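Local structure of tailspike protein (Siphovirus 9NA, 3RIQ) at residues Val68-Asn73 / Arg149-Asn154; Ala325-Gln330 / Asn354-Ile359. The protein serves as the receptor-binding tailspike of a Salmonella phage and probably cleaves the host's lipopolysaccharide as an endorhamnosidase. One frame throughout, in Å; residues are numbered along the deposited sequence.

Contact 1: residues Val68-Asn73 / Arg149-Asn154; sequences VLNWNN and RVNSAN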
loop_
_atom_site.group_PDB
_atom_site.type_symbol
_atom_site.label_atom_id
_atom_site.label_comp_id
_atom_site.label_asym_id
_atom_site.label_seq_id
_atom_site.Cartn_x
_atom_site.Cartn_y
_atom_site.Cartn_z
ATOM N N VAL A 68 29.621 16.951 -22.737
ATOM C CA VAL A 68 28.273 17.502 -22.752
ATOM C C VAL A 68 27.802 17.910 -24.152
ATOM O O VAL A 68 28.556 18.518 -24.925
ATOM C CB VAL A 68 28.166 18.720 -21.762
ATOM C CG1 VAL A 68 28.989 19.918 -22.231
ATOM C CG2 VAL A 68 26.720 19.168 -21.605
ATOM N N LEU A 69 26.545 17.597 -24.449
ATOM C CA LEU A 69 25.853 18.116 -25.650
ATOM C C LEU A 69 24.745 19.063 -25.128
ATOM O O LEU A 69 23.820 18.623 -24.423
ATOM C CB LEU A 69 25.267 16.935 -26.443
ATOM C CG LEU A 69 24.362 17.273 -27.647
ATOM C CD1 LEU A 69 25.119 18.155 -28.693
ATOM C CD2 LEU A 69 23.913 15.963 -28.311
ATOM N N ASN A 70 24.843 20.356 -25.438
ATOM C CA ASN A 70 23.854 21.378 -24.973
ATOM C C ASN A 70 22.726 21.565 -25.965
ATOM O O ASN A 70 22.959 21.766 -27.178
ATOM C CB ASN A 70 24.551 22.738 -24.790
ATOM C CG ASN A 70 25.674 22.688 -23.794
ATOM O OD1 ASN A 70 26.874 22.637 -24.152
ATOM N ND2 ASN A 70 25.315 22.730 -22.537
ATOM N N TRP A 71 21.492 21.516 -25.462
ATOM C CA TRP A 71 20.300 21.807 -26.257
ATOM C C TRP A 71 19.665 23.081 -25.736
ATOM O O TRP A 71 19.166 23.135 -24.586
ATOM C CB TRP A 71 19.317 20.645 -26.191
ATOM C CG TRP A 71 19.674 19.473 -27.085
ATOM C CD1 TRP A 71 20.867 19.241 -27.769
ATOM C CD2 TRP A 71 18.816 18.385 -27.397
ATOM N NE1 TRP A 71 20.760 18.057 -28.488
ATOM C CE2 TRP A 71 19.520 17.515 -28.270
ATOM C CE3 TRP A 71 17.495 18.042 -27.010
ATOM C CZ2 TRP A 71 18.952 16.295 -28.750
ATOM C CZ3 TRP A 71 16.940 16.863 -27.496
ATOM C CH2 TRP A 71 17.670 15.997 -28.363
ATOM N N ASN A 72 19.665 24.103 -26.594
ATOM C CA ASN A 72 19.255 25.470 -26.207
ATOM C C ASN A 72 18.044 25.904 -27.016
ATOM O O ASN A 72 17.859 25.469 -28.150
ATOM C CB ASN A 72 20.409 26.442 -26.477
ATOM C CG ASN A 72 21.658 26.053 -25.740
ATOM O OD1 ASN A 72 22.785 26.167 -26.253
ATOM N ND2 ASN A 72 21.489 25.634 -24.525
ATOM N N ASN A 73 17.214 26.744 -26.422
ATOM C CA ASN A 73 16.027 27.301 -27.079
ATOM C C ASN A 73 15.073 26.260 -27.655
ATOM O O ASN A 73 14.476 26.467 -28.696
ATOM C CB ASN A 73 16.438 28.310 -28.168
ATOM C CG ASN A 73 17.301 29.413 -27.605
ATOM O OD1 ASN A 73 16.984 29.991 -26.563
ATOM N ND2 ASN A 73 18.366 29.748 -28.305
ATOM N N ARG A 149 22.571 18.191 -21.839
ATOM C CA ARG A 149 22.191 19.306 -20.982
ATOM C C ARG A 149 21.164 20.139 -21.728
ATOM O O ARG A 149 21.488 20.773 -22.758
ATOM C CB ARG A 149 23.407 20.150 -20.614
ATOM C CG ARG A 149 23.099 21.218 -19.554
ATOM C CD ARG A 149 24.309 22.046 -19.198
ATOM N NE ARG A 149 24.143 22.585 -17.842
ATOM C CZ ARG A 149 25.118 23.164 -17.149
ATOM N NH1 ARG A 149 26.307 23.376 -17.732
ATOM N NH2 ARG A 149 24.904 23.553 -15.889
ATOM N N VAL A 150 19.926 20.127 -21.230
ATOM C CA VAL A 150 18.824 20.909 -21.812
ATOM C C VAL A 150 18.731 22.190 -20.980
ATOM O O VAL A 150 18.481 22.115 -19.769
ATOM C CB VAL A 150 17.515 20.115 -21.784
ATOM C CG1 VAL A 150 16.337 20.978 -22.213
ATOM C CG2 VAL A 150 17.628 18.861 -22.639
ATOM N N ASN A 151 18.965 23.345 -21.615
ATOM C CA ASN A 151 19.045 24.605 -20.880
ATOM C C ASN A 151 17.811 25.477 -21.061
ATOM O O ASN A 151 17.383 25.738 -22.198
ATOM C CB ASN A 151 20.265 25.380 -21.389
ATOM C CG ASN A 151 21.599 24.638 -21.148
ATOM O OD1 ASN A 151 22.409 24.401 -22.087
ATOM N ND2 ASN A 151 21.832 24.288 -19.923
ATOM N N SER A 152 17.254 25.937 -19.945
ATOM C CA SER A 152 16.168 26.926 -19.913
ATOM C C SER A 152 15.037 26.554 -20.871
ATOM O O SER A 152 14.667 27.343 -21.743
ATOM C CB SER A 152 16.715 28.321 -20.223
ATOM O OG SER A 152 17.586 28.702 -19.178
ATOM N N ALA A 153 14.508 25.342 -20.709
ATOM C CA ALA A 153 13.326 24.906 -21.451
ATOM C C ALA A 153 12.177 24.664 -20.486
ATOM O O ALA A 153 12.412 24.223 -19.345
ATOM C CB ALA A 153 13.647 23.634 -22.269
ATOM N N ASN A 154 10.952 24.949 -20.946
ATOM C CA ASN A 154 9.752 24.742 -20.148
ATOM C C ASN A 154 8.843 23.797 -20.882
ATOM O O ASN A 154 8.705 23.880 -22.115
ATOM C CB ASN A 154 9.017 26.057 -19.880
ATOM C CG ASN A 154 9.738 26.967 -18.905
ATOM O OD1 ASN A 154 10.415 26.532 -17.974
ATOM N ND2 ASN A 154 9.574 28.267 -19.120
HETATM O O HOH W 1 27.025 23.198 -20.505
HETATM O O HOH W 2 16.418 24.238 -24.480
HETATM O O HOH W 3 17.755 27.855 -23.856
#

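Contact 2: residues Ala325-Gln330 / Asn354-Ile359; sequences AWWDGQ and NDITNI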
loop_
_atom_site.group_PDB
_atom_site.type_symbol
_atom_site.label_atom_id
_atom_site.label_comp_id
_atom_site.label_asym_id
_atom_site.label_seq_id
_atom_site.Cartn_x
_atom_site.Cartn_y
_atom_site.Cartn_z
ATOM N N ALA A 325 15.985 4.234 4.375
ATOM C CA ALA A 325 15.182 5.373 3.837
ATOM C C ALA A 325 15.275 6.439 4.904
ATOM O O ALA A 325 15.111 6.141 6.112
ATOM C CB ALA A 325 13.706 4.980 3.635
ATOM N N TRP A 326 15.542 7.675 4.494
ATOM C CA TRP A 326 15.567 8.761 5.469
ATOM C C TRP A 326 15.254 10.134 4.898
ATOM O O TRP A 326 15.243 10.356 3.658
ATOM C CB TRP A 326 16.868 8.796 6.278
ATOM C CG TRP A 326 18.113 9.397 5.644
ATOM C CD1 TRP A 326 18.549 9.298 4.332
ATOM C CD2 TRP A 326 19.147 10.093 6.358
ATOM N NE1 TRP A 326 19.803 9.932 4.197
ATOM C CE2 TRP A 326 20.178 10.424 5.424
ATOM C CE3 TRP A 326 19.309 10.460 7.706
ATOM C CZ2 TRP A 326 21.349 11.104 5.807
ATOM C CZ3 TRP A 326 20.485 11.129 8.097
ATOM C CH2 TRP A 326 21.482 11.441 7.150
ATOM N N TRP A 327 14.977 11.039 5.829
ATOM C CA TRP A 327 14.559 12.415 5.515
ATOM C C TRP A 327 14.845 13.300 6.716
ATOM O O TRP A 327 15.059 12.799 7.838
ATOM C CB TRP A 327 13.044 12.487 5.180
ATOM C CG TRP A 327 12.176 11.907 6.278
ATOM C CD1 TRP A 327 11.679 12.565 7.383
ATOM C CD2 TRP A 327 11.784 10.545 6.411
ATOM N NE1 TRP A 327 10.972 11.682 8.190
ATOM C CE2 TRP A 327 11.022 10.434 7.619
ATOM C CE3 TRP A 327 11.990 9.396 5.623
ATOM C CZ2 TRP A 327 10.498 9.201 8.066
ATOM C CZ3 TRP A 327 11.444 8.195 6.037
ATOM C CH2 TRP A 327 10.693 8.106 7.253
ATOM N N ASP A 328 14.871 14.604 6.466
ATOM C CA ASP A 328 14.852 15.591 7.581
ATOM C C ASP A 328 13.673 16.545 7.332
ATOM O O ASP A 328 12.785 16.253 6.531
ATOM C CB ASP A 328 16.189 16.360 7.740
ATOM C CG ASP A 328 16.407 17.409 6.647
ATOM O OD1 ASP A 328 15.763 17.273 5.583
ATOM O OD2 ASP A 328 17.210 18.359 6.857
ATOM N N GLY A 329 13.716 17.697 7.969
ATOM C CA GLY A 329 12.685 18.706 7.833
ATOM C C GLY A 329 11.448 18.365 8.650
ATOM O O GLY A 329 11.442 17.443 9.488
ATOM N N GLN A 330 10.421 19.168 8.461
ATOM C CA GLN A 330 9.171 18.976 9.198
ATOM C C GLN A 330 7.978 19.127 8.309
ATOM O O GLN A 330 8.096 19.583 7.179
ATOM C CB GLN A 330 9.072 19.946 10.386
ATOM C CG GLN A 330 9.016 21.452 10.018
ATOM C CD GLN A 330 8.788 22.299 11.273
ATOM O OE1 GLN A 330 7.705 22.235 11.897
ATOM N NE2 GLN A 330 9.814 23.012 11.701
ATOM N N ASN A 354 7.036 15.330 11.991
ATOM C CA ASN A 354 6.594 14.581 10.807
ATOM C C ASN A 354 5.581 13.522 11.188
ATOM O O ASN A 354 5.531 13.064 12.332
ATOM C CB ASN A 354 7.812 13.939 10.099
ATOM C CG ASN A 354 8.782 14.983 9.567
ATOM O OD1 ASN A 354 8.379 15.869 8.818
ATOM N ND2 ASN A 354 10.043 14.906 9.982
ATOM N N ASP A 355 4.796 13.129 10.190
ATOM C CA ASP A 355 3.761 12.119 10.351
ATOM C C ASP A 355 4.151 10.874 9.577
ATOM O O ASP A 355 4.314 10.932 8.361
ATOM C CB ASP A 355 2.429 12.673 9.869
ATOM C CG ASP A 355 1.848 13.631 10.860
ATOM O OD1 ASP A 355 1.340 13.167 11.893
ATOM O OD2 ASP A 355 1.899 14.846 10.635
ATOM N N ILE A 356 4.320 9.777 10.311
ATOM C CA ILE A 356 4.976 8.561 9.816
ATOM C C ILE A 356 4.082 7.373 10.064
ATOM O O ILE A 356 3.762 7.086 11.216
ATOM C CB ILE A 356 6.313 8.329 10.580
ATOM C CG1 ILE A 356 7.255 9.528 10.441
ATOM C CG2 ILE A 356 7.030 7.069 10.110
ATOM C CD1 ILE A 356 8.458 9.482 11.360
ATOM N N THR A 357 3.691 6.684 9.003
ATOM C CA THR A 357 2.777 5.551 9.137
ATOM C C THR A 357 3.165 4.364 8.300
ATOM O O THR A 357 3.745 4.515 7.248
ATOM C CB THR A 357 1.304 5.932 8.761
ATOM O OG1 THR A 357 1.247 6.481 7.441
ATOM C CG2 THR A 357 0.722 6.955 9.733
ATOM N N ASN A 358 2.851 3.171 8.810
ATOM C CA ASN A 358 3.003 1.923 8.034
ATOM C C ASN A 358 4.425 1.664 7.576
ATOM O O ASN A 358 4.715 1.500 6.385
ATOM C CB ASN A 358 1.973 1.902 6.898
ATOM C CG ASN A 358 0.560 1.866 7.443
ATOM O OD1 ASN A 358 0.241 0.986 8.253
ATOM N ND2 ASN A 358 -0.246 2.844 7.094
ATOM N N ILE A 359 5.335 1.647 8.543
ATOM C CA ILE A 359 6.748 1.387 8.299
ATOM C C ILE A 359 7.060 -0.053 8.653
ATOM O O ILE A 359 6.644 -0.497 9.728
ATOM C CB ILE A 359 7.630 2.299 9.185
ATOM C CG1 ILE A 359 7.222 3.757 9.038
ATOM C CG2 ILE A 359 9.115 2.100 8.870
ATOM C CD1 ILE A 359 7.384 4.337 7.646
#

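Contact 1: residues Val68-Asn73 / Arg149-Asn154
N72 and N151 meet through their side-chain amides, which lie side by side and point the same way. ND2 of N72 reaches OD1 of N151 at 2.9 Å, in the carbonyl plane and on a lone pair, and the two amide planes are only 24° apart; the bond is short but noticeably bent at the hydrogen (131°). In both residues CG stands anti to the carbonyl carbon (chi1 -58° in N72), which brings the amides alongside one another. OD1 of N151 also takes a weak bond from ND2 of N70, 3.4 Å long, so two donors share this oxygen. The N70 amide has a second use, because its ND2 and NH1 of R149 both donate to one water. The N70 and R149 side chains run side by side, with ND2 3.6 Å from CD, while CG2 of V68 packs on CB of R149.

Beneath these side chains runs the backbone ladder of a right-handed parallel beta-helix, with strands 67-72 and 146-151 stacked as neighbouring rungs. N of R149 binds O of L69, N of W71 binds O of R149 at 2.8 Å, and N of N151 binds O of W71; all three bonds are nearly straight. Where the strands part, two waters bridge the widening gap between them: one donates to O of both W71 and N151, the other joins N of N73 to O of N151.

On the buried face, W71 and V150 touch loosely, CB to CG2 at 4.3 Å. F50 meets the W71 ring edge-to-face, and strand 46-49 continues the stack on the side of 68-73 away from R149. The R149 guanidinium is held from the rungs that follow: T171 on the next accepts from NE, and E194 on the one after forms a salt bridge with NH2, which would be expected to fix the rotation of the group beside N70.

Contact 2: residues Ala325-Gln330 / Asn354-Ile359
Two successive turns at one corner of the right-handed parallel beta-helix are stitched together by N354, just ahead of strand 355-362, which reaches back to the turn that follows strand 326-327. ND2 of N354 donates to O of G329 at 2.9 Å with an N-H...O angle of 155°. It arrives above the carbonyl plane, away from the lone-pair directions. The other end of this buried amide, OD1, lies 3.2 Å from CA of Q330 and accepts a hydrogen bond from N of N332, so both ends of the group are engaged and its orientation is fixed.

The same ND2 stands at the edge of the W327 indole, in the ring plane, 3.8 Å from NE1, with the amide turned almost perpendicular to the ring (84°). The two do not bond to each other; OD2 of D349 accepts from both NE1 of W327 and ND2 of N354, which would hold them at this spacing. As turns of successive rungs stack here, W327 and I356 pack on the inner side of the corner: farther along the same indole edge, CZ2 meets CD1 of I356 at 3.9 Å. W327 presents that edge with CG between its backbone N and carbonyl carbon (chi1 55°). M347 packs against both W327 and I356, while on the outer side of strand 355-362 D355 and T357 lie against Y340 of the second subunit.

Overall arrangement
The two contacts occupy separate levels of one beta-helix, about 35 Å apart between centres and about 24 Å between nearest atoms, without touching. They follow in series along the chain: contact 1 closes before contact 2 opens. Contact 1 lies nearer the N-terminus, its centre about 32 Å from the centre of the chain, and joins stacked rungs whose strands are separated by a long excursion carrying helices. Contact 2, centred about 8 Å from that point, joins the corner turns of successive rungs, with only 23 residues between its segments. Lateral backbone bonding along the wall and side-chain bonding between turns at a corner thus tie different levels of the long beta-helix that makes up much of the receptor-binding domain.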